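Tight junction protein ZO-3 (Homo sapiens, PDB 3KFV) links tight-junction membrane proteins such as claudins and occludin to the actin cytoskeleton, acting as a MAGUK-family scaffold whose SH3 and guanylate kinase-like domains make up this fragment. Local coordinates at residues A[146-151]-A[219-224]; A[157-162]-A[200-205]; A[9-14]-A[132-137]; A[49-54]-A[64-69]; A[224-229]-A[267-272]. All blocks are in the same frame, centred on the assembly; numbering follows the deposited sequence.

Contact 1: A[146-151]-A[219-224]; sequences RPVVIL and YPIVVF
R146 grips the carbonyl oxygen of Y219 side-on with two nitrogens. R146 NE lies 2.9 Å from Y219 O and approaches nearly along the C=O axis. R146 NH2 is also 2.9 Å from Y219 O, but comes from above the carbonyl plane. That oxygen lies in the guanidinium plane, and the two bonds fix how the group is turned. A bend in the arginine chain at chi3 (56°) turns the guanidinium toward the Y219 carbonyl, just before strand 221-227. One face rests on I221, whose CG1 is 3.8 Å from R146 CZ. An alanine here would remove both donors, so Y219 O would probably lose its side-chain partners and I221 CG1 the flat group packed on it. Beyond, the strands pair in parallel. I221 N bonds to P147 O at 2.8 Å, and V149 N to I221 O at 2.7 Å. V223 N then bonds to V149 O, and L151 N to V223 O. On one face V149 CG2 lies beside P220 CB at 3.7 Å, and L151 CD1 meets V222 CG1 at 3.6 Å. L151 CB is 3.9 Å from F224 CD1, at the edge of that ring. The opposite face carries V148, I150, I221 and V223, and helix 278-290 packs against it. Helix 207-215 touches L151 and P220. Strand 200-203 flanks the other edge of strand 148-151 in the guanylate kinase-like sheet.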
# COMPACT_ATOMS: atom_id res chain seq x y z
N ARG A 146 11.77 0.89 -2.26
CA ARG A 146 10.45 0.48 -1.82
C ARG A 146 9.95 -0.73 -2.61
O ARG A 146 10.12 -0.80 -3.82
CB ARG A 146 9.46 1.64 -1.97
CG ARG A 146 9.87 2.91 -1.24
CD ARG A 146 8.99 4.10 -1.63
NE ARG A 146 7.57 3.83 -1.41
CZ ARG A 146 6.59 4.65 -1.78
NH1 ARG A 146 6.85 5.78 -2.39
NH2 ARG A 146 5.33 4.31 -1.54
N PRO A 147 9.32 -1.69 -1.91
CA PRO A 147 8.74 -2.82 -2.64
C PRO A 147 7.72 -2.32 -3.65
O PRO A 147 7.11 -1.27 -3.44
CB PRO A 147 8.05 -3.64 -1.54
CG PRO A 147 8.77 -3.26 -0.29
CD PRO A 147 9.14 -1.82 -0.45
N VAL A 148 7.54 -3.04 -4.74
CA VAL A 148 6.59 -2.62 -5.77
C VAL A 148 5.55 -3.69 -5.98
O VAL A 148 5.87 -4.83 -6.32
CB VAL A 148 7.30 -2.30 -7.12
CG1 VAL A 148 6.29 -1.89 -8.17
CG2 VAL A 148 8.35 -1.21 -6.94
N VAL A 149 4.29 -3.34 -5.78
CA VAL A 149 3.20 -4.29 -5.96
C VAL A 149 2.49 -4.04 -7.29
O VAL A 149 1.96 -2.96 -7.53
CB VAL A 149 2.18 -4.19 -4.80
CG1 VAL A 149 0.96 -5.04 -5.11
CG2 VAL A 149 2.81 -4.63 -3.49
N ILE A 150 2.50 -5.04 -8.17
CA ILE A 150 1.81 -4.91 -9.45
C ILE A 150 0.50 -5.66 -9.40
O ILE A 150 0.47 -6.88 -9.24
CB ILE A 150 2.66 -5.45 -10.62
CG1 ILE A 150 4.10 -4.93 -10.55
CG2 ILE A 150 2.00 -5.12 -11.96
CD1 ILE A 150 4.28 -3.54 -11.10
N LEU A 151 -0.60 -4.91 -9.51
CA LEU A 151 -1.94 -5.48 -9.50
C LEU A 151 -2.56 -5.31 -10.87
O LEU A 151 -2.23 -4.37 -11.59
CB LEU A 151 -2.82 -4.79 -8.46
CG LEU A 151 -2.29 -4.80 -7.03
CD1 LEU A 151 -3.23 -4.02 -6.13
CD2 LEU A 151 -2.13 -6.23 -6.53
N TYR A 219 5.66 0.52 2.84
CA TYR A 219 4.90 1.34 1.89
C TYR A 219 5.20 1.04 0.43
O TYR A 219 5.87 1.82 -0.24
CB TYR A 219 5.11 2.83 2.16
CG TYR A 219 4.50 3.29 3.46
CD1 TYR A 219 3.12 3.25 3.66
CD2 TYR A 219 5.29 3.75 4.49
CE1 TYR A 219 2.55 3.66 4.84
CE2 TYR A 219 4.73 4.17 5.69
CZ TYR A 219 3.37 4.12 5.85
OH TYR A 219 2.83 4.54 7.05
N PRO A 220 4.68 -0.09 -0.06
CA PRO A 220 4.96 -0.50 -1.44
C PRO A 220 4.50 0.59 -2.39
O PRO A 220 3.66 1.41 -2.01
CB PRO A 220 4.08 -1.73 -1.64
CG PRO A 220 3.58 -2.12 -0.29
CD PRO A 220 3.60 -0.89 0.55
N ILE A 221 5.05 0.61 -3.59
CA ILE A 221 4.44 1.36 -4.67
C ILE A 221 3.42 0.41 -5.29
O ILE A 221 3.78 -0.68 -5.73
CB ILE A 221 5.48 1.81 -5.71
CG1 ILE A 221 6.49 2.76 -5.07
CG2 ILE A 221 4.79 2.47 -6.90
CD1 ILE A 221 7.70 3.05 -5.94
N VAL A 222 2.15 0.79 -5.29
CA VAL A 222 1.10 -0.10 -5.79
C VAL A 222 0.53 0.38 -7.11
O VAL A 222 -0.07 1.45 -7.19
CB VAL A 222 -0.04 -0.27 -4.78
CG1 VAL A 222 -1.07 -1.22 -5.34
CG2 VAL A 222 0.50 -0.78 -3.47
N VAL A 223 0.70 -0.43 -8.15
CA VAL A 223 0.28 -0.05 -9.49
C VAL A 223 -0.76 -1.00 -10.05
O VAL A 223 -0.53 -2.20 -10.14
CB VAL A 223 1.48 0.01 -10.45
CG1 VAL A 223 1.01 0.21 -11.89
CG2 VAL A 223 2.45 1.11 -10.03
N PHE A 224 -1.91 -0.45 -10.43
CA PHE A 224 -3.01 -1.25 -10.96
C PHE A 224 -3.22 -0.98 -12.44
O PHE A 224 -3.29 0.18 -12.87
CB PHE A 224 -4.30 -0.99 -10.17
CG PHE A 224 -5.50 -1.70 -10.71
CD1 PHE A 224 -5.77 -3.01 -10.35
CD2 PHE A 224 -6.37 -1.07 -11.58
CE1 PHE A 224 -6.88 -3.68 -10.84
CE2 PHE A 224 -7.48 -1.73 -12.09
CZ PHE A 224 -7.72 -3.04 -11.72

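Contact 2: A[157-162]-A[200-205]; sequences IAMQKL and HALLDV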
# COMPACT_ATOMS: atom_id res chain seq x y z
N ILE A 157 3.61 -10.59 -16.50
CA ILE A 157 4.32 -10.01 -17.64
C ILE A 157 5.18 -8.83 -17.21
O ILE A 157 6.36 -8.74 -17.57
CB ILE A 157 3.34 -9.54 -18.73
CG1 ILE A 157 2.64 -10.75 -19.36
CG2 ILE A 157 4.07 -8.71 -19.77
CD1 ILE A 157 1.35 -10.41 -20.08
N ALA A 158 4.59 -7.92 -16.44
CA ALA A 158 5.29 -6.74 -15.95
C ALA A 158 6.53 -7.10 -15.14
O ALA A 158 7.60 -6.53 -15.33
CB ALA A 158 4.36 -5.86 -15.14
N MSE A 159 6.38 -8.06 -14.23
CA MSE A 159 7.48 -8.46 -13.35
C MSE A 159 8.63 -9.17 -14.07
O MSE A 159 9.79 -9.01 -13.70
CB MSE A 159 6.96 -9.33 -12.20
CG MSE A 159 6.09 -8.59 -11.20
SE MSE A 159 5.23 -9.79 -9.90
CE MSE A 159 6.79 -10.22 -8.82
N GLN A 160 8.30 -9.94 -15.10
CA GLN A 160 9.32 -10.64 -15.87
C GLN A 160 10.13 -9.64 -16.68
O GLN A 160 11.36 -9.70 -16.70
CB GLN A 160 8.70 -11.70 -16.79
N LYS A 161 9.44 -8.72 -17.34
CA LYS A 161 10.11 -7.72 -18.17
C LYS A 161 11.03 -6.82 -17.36
O LYS A 161 12.10 -6.42 -17.83
CB LYS A 161 9.09 -6.88 -18.94
CG LYS A 161 8.45 -7.59 -20.12
CD LYS A 161 8.03 -6.59 -21.20
CE LYS A 161 7.58 -7.29 -22.47
NZ LYS A 161 8.62 -8.24 -22.97
N LEU A 162 10.62 -6.50 -16.13
CA LEU A 162 11.42 -5.63 -15.26
C LEU A 162 12.74 -6.26 -14.85
O LEU A 162 13.80 -5.64 -14.95
CB LEU A 162 10.63 -5.25 -14.01
CG LEU A 162 9.56 -4.18 -14.22
CD1 LEU A 162 8.74 -4.02 -12.95
CD2 LEU A 162 10.20 -2.88 -14.65
N HIS A 200 14.39 -3.18 -5.85
CA HIS A 200 12.95 -3.20 -5.63
C HIS A 200 12.48 -4.64 -5.61
O HIS A 200 12.71 -5.38 -6.57
CB HIS A 200 12.21 -2.48 -6.76
CG HIS A 200 12.53 -1.02 -6.87
ND1 HIS A 200 12.16 -0.10 -5.91
CD2 HIS A 200 13.14 -0.31 -7.85
CE1 HIS A 200 12.55 1.10 -6.28
NE2 HIS A 200 13.15 1.00 -7.45
N ALA A 201 11.80 -5.03 -4.54
CA ALA A 201 11.16 -6.33 -4.49
C ALA A 201 9.82 -6.24 -5.20
O ALA A 201 8.97 -5.43 -4.83
CB ALA A 201 10.97 -6.78 -3.05
N LEU A 202 9.65 -7.06 -6.23
CA LEU A 202 8.41 -7.06 -7.00
C LEU A 202 7.44 -8.06 -6.39
O LEU A 202 7.79 -9.22 -6.17
CB LEU A 202 8.69 -7.42 -8.46
CG LEU A 202 9.50 -6.41 -9.27
CD1 LEU A 202 10.11 -7.05 -10.50
CD2 LEU A 202 8.63 -5.22 -9.67
N LEU A 203 6.22 -7.60 -6.12
CA LEU A 203 5.22 -8.41 -5.42
C LEU A 203 3.92 -8.58 -6.19
O LEU A 203 3.37 -7.63 -6.75
CB LEU A 203 4.88 -7.78 -4.07
CG LEU A 203 5.98 -7.70 -3.02
CD1 LEU A 203 5.64 -6.63 -2.01
CD2 LEU A 203 6.13 -9.05 -2.35
N ASP A 204 3.43 -9.82 -6.21
CA ASP A 204 2.11 -10.12 -6.74
C ASP A 204 1.30 -10.64 -5.58
O ASP A 204 1.39 -11.82 -5.24
CB ASP A 204 2.19 -11.20 -7.82
CG ASP A 204 0.86 -11.39 -8.53
OD1 ASP A 204 -0.01 -10.49 -8.40
OD2 ASP A 204 0.69 -12.41 -9.23
N VAL A 205 0.52 -9.76 -4.96
CA VAL A 205 -0.11 -10.09 -3.69
C VAL A 205 -1.53 -9.54 -3.56
O VAL A 205 -2.02 -8.83 -4.42
CB VAL A 205 0.73 -9.59 -2.49
CG1 VAL A 205 1.96 -10.48 -2.30
CG2 VAL A 205 1.13 -8.13 -2.68
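M159 of helix 155-165 lies above L202 of strand 200-203, where the axes of segments 157-162 and 200-203 run roughly antiparallel, at 154°, and pass 9.4 Å apart. No hydrogen bond crosses the contact, so side-chain packing holds it. M159, modelled as selenomethionine, reaches toward the strand and slides past L202 in the opposite direction. Its chain bends at the last torsion (chi3 73°), which lays the methyl CE of M159 against L202 CB at 3.4 Å. The selenium atom of M159 lies across D204, 3.9 Å from its CB. L162, one turn further along the helix, supplies the second apolar touch: its CD1 is 3.5 Å from L202 CD2. L202 is therefore held between two helix residues. This is helix-on-sheet packing in the guanylate kinase-like domain. Strand 170-172 borders the contact, with I172 touching M159 and F170 touching both L162 and L202. Helix 278-290 lies against A158 and L162, and strand 148-151 pairs with the other edge of strand 200-203.

Contact 3: A[9-14]-A[132-137]; sequences THFELE and PPYERV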
# COMPACT_ATOMS: atom_id res chain seq x y z
N THR A 9 -2.13 6.20 14.24
CA THR A 9 -2.98 5.56 15.23
C THR A 9 -2.82 4.03 15.22
O THR A 9 -2.81 3.41 14.17
CB THR A 9 -4.46 5.93 15.00
OG1 THR A 9 -4.88 5.46 13.72
CG2 THR A 9 -4.65 7.44 15.05
N HIS A 10 -2.69 3.44 16.41
CA HIS A 10 -2.47 2.00 16.52
C HIS A 10 -3.56 1.28 17.31
O HIS A 10 -3.32 0.25 17.95
CB HIS A 10 -1.08 1.71 17.09
CG HIS A 10 0.03 2.14 16.19
ND1 HIS A 10 0.48 1.35 15.14
CD2 HIS A 10 0.76 3.27 16.14
CE1 HIS A 10 1.45 1.98 14.51
NE2 HIS A 10 1.64 3.15 15.10
N PHE A 11 -4.76 1.84 17.27
CA PHE A 11 -5.93 1.16 17.79
C PHE A 11 -7.15 1.64 17.02
O PHE A 11 -7.09 2.65 16.30
CB PHE A 11 -6.08 1.41 19.30
CG PHE A 11 -6.22 2.85 19.68
CD1 PHE A 11 -7.47 3.40 19.94
CD2 PHE A 11 -5.10 3.67 19.77
CE1 PHE A 11 -7.60 4.74 20.29
CE2 PHE A 11 -5.23 5.00 20.12
CZ PHE A 11 -6.48 5.54 20.38
N GLU A 12 -8.26 0.92 17.14
CA GLU A 12 -9.47 1.26 16.41
C GLU A 12 -10.38 2.20 17.22
O GLU A 12 -10.46 2.11 18.44
CB GLU A 12 -10.23 -0.01 16.01
CG GLU A 12 -9.92 -0.53 14.60
CD GLU A 12 -8.47 -0.97 14.41
OE1 GLU A 12 -7.87 -1.51 15.37
OE2 GLU A 12 -7.92 -0.78 13.31
N LEU A 13 -11.03 3.12 16.52
CA LEU A 13 -11.98 4.03 17.14
C LEU A 13 -13.12 4.34 16.18
O LEU A 13 -12.89 4.62 15.00
CB LEU A 13 -11.29 5.33 17.57
CG LEU A 13 -12.18 6.31 18.34
CD1 LEU A 13 -12.49 5.76 19.72
CD2 LEU A 13 -11.52 7.68 18.44
N GLU A 14 -14.35 4.30 16.69
CA GLU A 14 -15.53 4.59 15.88
C GLU A 14 -15.75 6.09 15.77
O GLU A 14 -15.42 6.84 16.69
CB GLU A 14 -16.78 3.92 16.47
CG GLU A 14 -16.86 2.40 16.28
CD GLU A 14 -16.87 1.97 14.81
OE1 GLU A 14 -16.64 0.77 14.53
OE2 GLU A 14 -17.10 2.83 13.92
N PRO A 132 3.06 2.18 19.99
CA PRO A 132 2.20 2.79 21.01
C PRO A 132 0.88 3.22 20.37
O PRO A 132 0.81 3.33 19.15
CB PRO A 132 2.99 4.04 21.43
CG PRO A 132 4.20 4.13 20.49
CD PRO A 132 3.96 3.17 19.37
N PRO A 133 -0.16 3.44 21.20
CA PRO A 133 -1.45 3.91 20.70
C PRO A 133 -1.28 5.07 19.72
O PRO A 133 -1.89 5.07 18.65
CB PRO A 133 -2.16 4.38 21.96
CG PRO A 133 -1.60 3.51 23.04
CD PRO A 133 -0.17 3.23 22.66
N TYR A 134 -0.46 6.04 20.09
CA TYR A 134 -0.13 7.15 19.20
C TYR A 134 1.35 7.13 18.89
O TYR A 134 2.18 7.03 19.80
CB TYR A 134 -0.49 8.50 19.82
CG TYR A 134 -1.94 8.90 19.72
CD1 TYR A 134 -2.84 8.18 18.94
CD2 TYR A 134 -2.41 10.03 20.38
CE1 TYR A 134 -4.17 8.55 18.84
CE2 TYR A 134 -3.73 10.41 20.29
CZ TYR A 134 -4.61 9.67 19.52
OH TYR A 134 -5.92 10.07 19.44
N GLU A 135 1.68 7.23 17.61
CA GLU A 135 3.07 7.25 17.17
C GLU A 135 3.31 8.53 16.39
O GLU A 135 2.75 8.71 15.31
CB GLU A 135 3.36 6.04 16.29
CG GLU A 135 4.80 5.86 15.91
CD GLU A 135 4.99 4.96 14.70
OE1 GLU A 135 6.15 4.61 14.38
OE2 GLU A 135 3.97 4.60 14.06
N ARG A 136 4.13 9.42 16.93
CA ARG A 136 4.49 10.62 16.18
C ARG A 136 5.31 10.23 14.96
O ARG A 136 6.29 9.50 15.07
CB ARG A 136 5.25 11.61 17.07
CG ARG A 136 4.39 12.27 18.14
CD ARG A 136 5.11 13.44 18.82
NE ARG A 136 5.59 14.42 17.86
CZ ARG A 136 5.94 15.67 18.16
NH1 ARG A 136 5.87 16.10 19.42
NH2 ARG A 136 6.37 16.49 17.21
N VAL A 137 4.89 10.72 13.79
CA VAL A 137 5.58 10.40 12.54
C VAL A 137 5.97 11.67 11.78
O VAL A 137 5.37 12.72 11.94
CB VAL A 137 4.71 9.51 11.60
CG1 VAL A 137 4.55 8.11 12.16
CG2 VAL A 137 3.36 10.15 11.34
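The split SH3 domain typical of MAGUK proteins is closed here: T9, which ends strand 5-9, and H10 just after it meet segment 132-137, where strand 134-141 starts. T9 and Y134 form an antiparallel, non-hydrogen-bonded pair. Beside it, H10 N bonds to P133 O at 2.9 Å. The imidazole of H10 bonds to E135, with NE2 donating to OE2 at 2.9 Å and an N-H...O angle of 160°. OE2 lies near the ring plane of H10, yet the nitrogen approaches from above the carboxylate plane, and the two planes stand 50° apart. E135 leaves its strand with CG anti to the backbone N (chi1 -173°) and runs on extended to reach the ring. F11 crosses P133 at about a right angle, with its CE2 3.6 Å from P133 CB. The F11 and Y134 rings are offset, with little overlap, their centroids 6.0 Å apart. The other imidazole nitrogen, ND1, bonds to the hydroxyl of Y215 in the guanylate kinase-like domain, so H10 bridges the two domains. The negative charge of E135 would probably favour a proton on NE2 of H10, and R8, in a salt bridge with E135, would help balance it.

Contact 4: A[49-54]-A[64-69]; sequences WLAVRM and GIIPNQ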
# COMPACT_ATOMS: atom_id res chain seq x y z
N TRP A 49 -7.82 16.87 20.84
CA TRP A 49 -6.91 17.46 19.85
C TRP A 49 -7.70 17.80 18.60
O TRP A 49 -8.57 17.05 18.18
CB TRP A 49 -5.80 16.49 19.45
CG TRP A 49 -4.78 16.19 20.50
CD1 TRP A 49 -4.63 16.82 21.70
CD2 TRP A 49 -3.73 15.22 20.42
NE1 TRP A 49 -3.57 16.27 22.39
CE2 TRP A 49 -3.00 15.29 21.62
CE3 TRP A 49 -3.36 14.28 19.45
CZ2 TRP A 49 -1.91 14.47 21.88
CZ3 TRP A 49 -2.28 13.45 19.72
CH2 TRP A 49 -1.56 13.56 20.92
N LEU A 50 -7.38 18.93 17.98
CA LEU A 50 -7.96 19.25 16.68
C LEU A 50 -7.07 18.66 15.60
O LEU A 50 -5.91 19.03 15.48
CB LEU A 50 -8.10 20.76 16.49
CG LEU A 50 -8.72 21.16 15.14
CD1 LEU A 50 -10.23 21.01 15.19
CD2 LEU A 50 -8.34 22.59 14.75
N ALA A 51 -7.61 17.73 14.82
CA ALA A 51 -6.80 17.02 13.84
C ALA A 51 -7.46 16.92 12.47
O ALA A 51 -8.65 17.16 12.32
CB ALA A 51 -6.47 15.62 14.36
N VAL A 52 -6.66 16.56 11.47
CA VAL A 52 -7.15 16.39 10.10
C VAL A 52 -6.61 15.08 9.54
O VAL A 52 -5.44 14.76 9.72
CB VAL A 52 -6.69 17.55 9.20
CG1 VAL A 52 -7.32 17.44 7.83
CG2 VAL A 52 -7.03 18.88 9.85
N ARG A 53 -7.46 14.30 8.87
CA ARG A 53 -7.01 13.03 8.33
C ARG A 53 -6.15 13.21 7.08
O ARG A 53 -6.34 14.16 6.32
CB ARG A 53 -8.18 12.08 8.04
CG ARG A 53 -7.72 10.78 7.38
CD ARG A 53 -8.84 9.77 7.23
NE ARG A 53 -9.54 9.54 8.49
CZ ARG A 53 -10.84 9.75 8.67
NH1 ARG A 53 -11.59 10.17 7.66
NH2 ARG A 53 -11.39 9.53 9.86
N MSE A 54 -5.21 12.30 6.90
CA MSE A 54 -4.30 12.35 5.77
C MSE A 54 -4.53 11.14 4.88
O MSE A 54 -4.38 10.00 5.32
CB MSE A 54 -2.86 12.37 6.27
CG MSE A 54 -2.53 13.54 7.18
SE MSE A 54 -2.23 15.23 6.21
CE MSE A 54 -0.71 14.69 5.09
N GLY A 64 -11.66 17.43 12.15
CA GLY A 64 -12.44 17.05 13.32
C GLY A 64 -11.65 16.91 14.61
O GLY A 64 -10.56 17.45 14.76
N ILE A 65 -12.22 16.16 15.56
CA ILE A 65 -11.64 15.99 16.88
C ILE A 65 -11.13 14.56 17.08
O ILE A 65 -11.71 13.62 16.55
CB ILE A 65 -12.67 16.32 17.98
CG1 ILE A 65 -12.95 17.82 18.03
CG2 ILE A 65 -12.20 15.84 19.34
CD1 ILE A 65 -11.77 18.63 18.52
N ILE A 66 -10.03 14.42 17.82
CA ILE A 66 -9.52 13.10 18.21
C ILE A 66 -9.02 13.13 19.65
O ILE A 66 -8.62 14.18 20.16
CB ILE A 66 -8.39 12.61 17.28
CG1 ILE A 66 -7.21 13.58 17.28
CG2 ILE A 66 -8.90 12.39 15.86
CD1 ILE A 66 -5.97 13.02 16.61
N PRO A 67 -9.04 11.96 20.32
CA PRO A 67 -8.62 11.84 21.72
C PRO A 67 -7.18 12.29 21.93
O PRO A 67 -6.35 12.14 21.03
CB PRO A 67 -8.73 10.34 22.00
CG PRO A 67 -9.69 9.83 21.00
CD PRO A 67 -9.50 10.67 19.78
N ASN A 68 -6.89 12.85 23.10
CA ASN A 68 -5.53 13.23 23.41
C ASN A 68 -4.72 12.01 23.81
O ASN A 68 -5.27 10.91 23.90
CB ASN A 68 -5.48 14.34 24.47
CG ASN A 68 -6.20 13.98 25.76
OD1 ASN A 68 -6.24 12.81 26.16
ND2 ASN A 68 -6.75 14.98 26.42
N GLN A 69 -3.43 12.20 24.04
CA GLN A 69 -2.52 11.08 24.28
C GLN A 69 -3.01 10.20 25.42
O GLN A 69 -2.95 8.97 25.35
CB GLN A 69 -1.12 11.59 24.62
CG GLN A 69 -0.11 10.49 24.85
CD GLN A 69 0.49 9.99 23.56
OE1 GLN A 69 0.66 10.75 22.60
NE2 GLN A 69 0.83 8.70 23.52
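W49 and I66 form a hydrogen-bonded antiparallel pair, each serving the other's backbone. W49 N donates to I66 O at 2.9 Å, and I66 N returns the bond to W49 O at 3.0 Å. A51 and G64 make the second such pair: A51 N reaches G64 O at 3.0 Å, and G64 N reaches A51 O at 3.0 Å. L50 and I65 sit between them as a non-hydrogen-bonded pair. The backbone of L50 bonds instead to D33, on the neighbouring strand 28-33. The two strands form a hairpin of the SH3 domain, and residues 64-67 match the G-x-I-P pattern that SH3 domains carry in this strand. After the proline the chain turns over one face of the W49 indole. N68 CA stands 3.8 Å from the centroid of the five-membered ring as a CH-pi contact, and N68 CB lies 3.4 Å from NE1 of W49. P67 O is over the same face, and it accepts the hydroxyl of Y134. N68 is the N-cap of helix 69-82. Its CG lies between the backbone N and the carbonyl carbon (chi1 56°), and its OD1 accepts R71 N. At the edge of the indole, I66 CD1 packs on A51 CB at 3.5 Å. The ring of W49 also meets F5 edge-to-face.

Contact 5: A[224-229]-A[267-272]; sequences FFIPES and TATIPL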
# COMPACT_ATOMS: atom_id res chain seq x y z
N PHE A 224 -1.91 -0.45 -10.43
CA PHE A 224 -3.01 -1.25 -10.96
C PHE A 224 -3.22 -0.98 -12.44
O PHE A 224 -3.29 0.18 -12.87
CB PHE A 224 -4.30 -0.99 -10.17
CG PHE A 224 -5.50 -1.70 -10.71
CD1 PHE A 224 -5.77 -3.01 -10.35
CD2 PHE A 224 -6.37 -1.07 -11.58
CE1 PHE A 224 -6.88 -3.68 -10.84
CE2 PHE A 224 -7.48 -1.73 -12.09
CZ PHE A 224 -7.72 -3.04 -11.72
N PHE A 225 -3.32 -2.05 -13.23
CA PHE A 225 -3.48 -1.93 -14.67
C PHE A 225 -4.92 -2.19 -15.10
O PHE A 225 -5.48 -3.25 -14.81
CB PHE A 225 -2.56 -2.92 -15.38
CG PHE A 225 -1.11 -2.57 -15.26
CD1 PHE A 225 -0.54 -1.61 -16.10
CD2 PHE A 225 -0.31 -3.19 -14.33
CE1 PHE A 225 0.79 -1.28 -16.00
CE2 PHE A 225 1.03 -2.87 -14.22
CZ PHE A 225 1.59 -1.91 -15.06
N ILE A 226 -5.51 -1.23 -15.80
CA ILE A 226 -6.91 -1.31 -16.19
C ILE A 226 -7.06 -1.82 -17.61
O ILE A 226 -6.58 -1.19 -18.55
CB ILE A 226 -7.62 0.06 -16.09
CG1 ILE A 226 -7.14 0.83 -14.85
CG2 ILE A 226 -9.13 -0.11 -16.04
CD1 ILE A 226 -7.66 2.24 -14.78
N PRO A 227 -7.73 -2.97 -17.77
CA PRO A 227 -7.99 -3.59 -19.08
C PRO A 227 -9.15 -2.92 -19.81
O PRO A 227 -10.17 -2.63 -19.19
CB PRO A 227 -8.40 -5.03 -18.72
CG PRO A 227 -8.23 -5.15 -17.22
CD PRO A 227 -8.30 -3.77 -16.68
N GLU A 228 -8.98 -2.67 -21.10
CA GLU A 228 -10.07 -2.20 -21.95
C GLU A 228 -11.22 -3.18 -21.91
O GLU A 228 -12.33 -2.85 -21.48
CB GLU A 228 -9.60 -2.08 -23.40
CG GLU A 228 -9.10 -0.72 -23.81
CD GLU A 228 -8.43 -0.75 -25.17
OE1 GLU A 228 -8.13 -1.87 -25.65
OE2 GLU A 228 -8.18 0.33 -25.75
N SER A 229 -10.95 -4.41 -22.36
CA SER A 229 -11.98 -5.43 -22.50
C SER A 229 -11.36 -6.82 -22.45
O SER A 229 -10.15 -6.98 -22.56
CB SER A 229 -12.72 -5.25 -23.82
OG SER A 229 -11.81 -5.14 -24.91
N THR A 267 -1.50 3.35 -5.55
CA THR A 267 -0.73 4.59 -5.64
C THR A 267 -0.61 5.03 -7.09
O THR A 267 -0.18 6.15 -7.36
CB THR A 267 0.67 4.48 -4.98
OG1 THR A 267 1.57 3.77 -5.85
CG2 THR A 267 0.59 3.79 -3.62
N ALA A 268 -1.00 4.15 -8.01
CA ALA A 268 -1.10 4.51 -9.43
C ALA A 268 -1.97 3.53 -10.21
O ALA A 268 -2.01 2.34 -9.90
CB ALA A 268 0.27 4.60 -10.07
N THR A 269 -2.67 4.04 -11.21
CA THR A 269 -3.37 3.19 -12.15
C THR A 269 -2.85 3.51 -13.54
O THR A 269 -2.44 4.64 -13.80
CB THR A 269 -4.91 3.38 -12.12
OG1 THR A 269 -5.28 4.53 -12.91
CG2 THR A 269 -5.41 3.57 -10.69
N ILE A 270 -2.84 2.53 -14.43
CA ILE A 270 -2.34 2.71 -15.78
C ILE A 270 -3.24 1.96 -16.75
O ILE A 270 -3.45 0.77 -16.59
CB ILE A 270 -0.89 2.20 -15.94
CG1 ILE A 270 0.07 3.04 -15.10
CG2 ILE A 270 -0.47 2.20 -17.41
CD1 ILE A 270 1.51 2.57 -15.16
N PRO A 271 -3.77 2.67 -17.75
CA PRO A 271 -4.68 2.08 -18.73
C PRO A 271 -3.95 1.17 -19.71
O PRO A 271 -2.99 1.61 -20.36
CB PRO A 271 -5.22 3.30 -19.50
CG PRO A 271 -4.80 4.50 -18.71
CD PRO A 271 -3.55 4.10 -18.00
N LEU A 272 -4.38 -0.08 -19.80
CA LEU A 272 -3.92 -0.96 -20.86
C LEU A 272 -4.73 -0.61 -22.10
O LEU A 272 -5.93 -0.90 -22.18
CB LEU A 272 -4.14 -2.42 -20.49
CG LEU A 272 -3.45 -2.98 -19.25
CD1 LEU A 272 -3.90 -4.41 -19.01
CD2 LEU A 272 -1.93 -2.91 -19.38
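F225 and I270 lie side by side and point the same way from neighbouring parallel strands. CD1 of F225 is 3.8 Å from I270 CB. L272 comes across the same phenyl group at about a right angle, and its CD2 lies 3.8 Å from F225 CD1. The leucine CG is anti to the carbonyl carbon (chi1 -61°), which carries the branched end over F225 CB and CD1. An alanine in place of L272 would lack both methyls and would probably open a gap beside F225, leaving its ring freer to turn. On the opposite face I226 leans over T269, with its CD1 3.8 Å from T269 OG1. The backbones keep these groups in register. F224 N bonds to A268 O at 2.8 Å, and I270 N to F224 O at 2.9 Å. I226 N then bonds to I270 O at 3.0 Å, and L272 N to I226 O at 2.8 Å. Helix 278-290 packs on the F225 face, where W279 meets F225 edge-to-face. Helix 248-262 lies against F224 and I226 on the other. Two parallel neighbours joined through helices form a beta-alpha-beta unit, and 268-272 is, within this chain, an edge strand of the guanylate kinase-like parallel sheet.

The five contacts fall into two groups, one for each domain. Contacts 1, 2 and 5 belong to the parallel sheet of the guanylate kinase-like domain. Contacts 1 and 5 share F224 and strand 221-227, and their centres are about 13 Å apart. Contact 2 is nested along the chain inside contact 1, with centres about 9 Å apart, and brings a helix onto that sheet. Contacts 3 and 4 lie in the antiparallel SH3 sheet, about 11 Å apart between centres, and contact 4 is nested inside contact 3. They touch through Y134. Contact 3 lies about 24 Å from contact 1, centre to centre. The chain thus completes its SH3 sheet with strands after the hairpin of contact 4, tying the domains together.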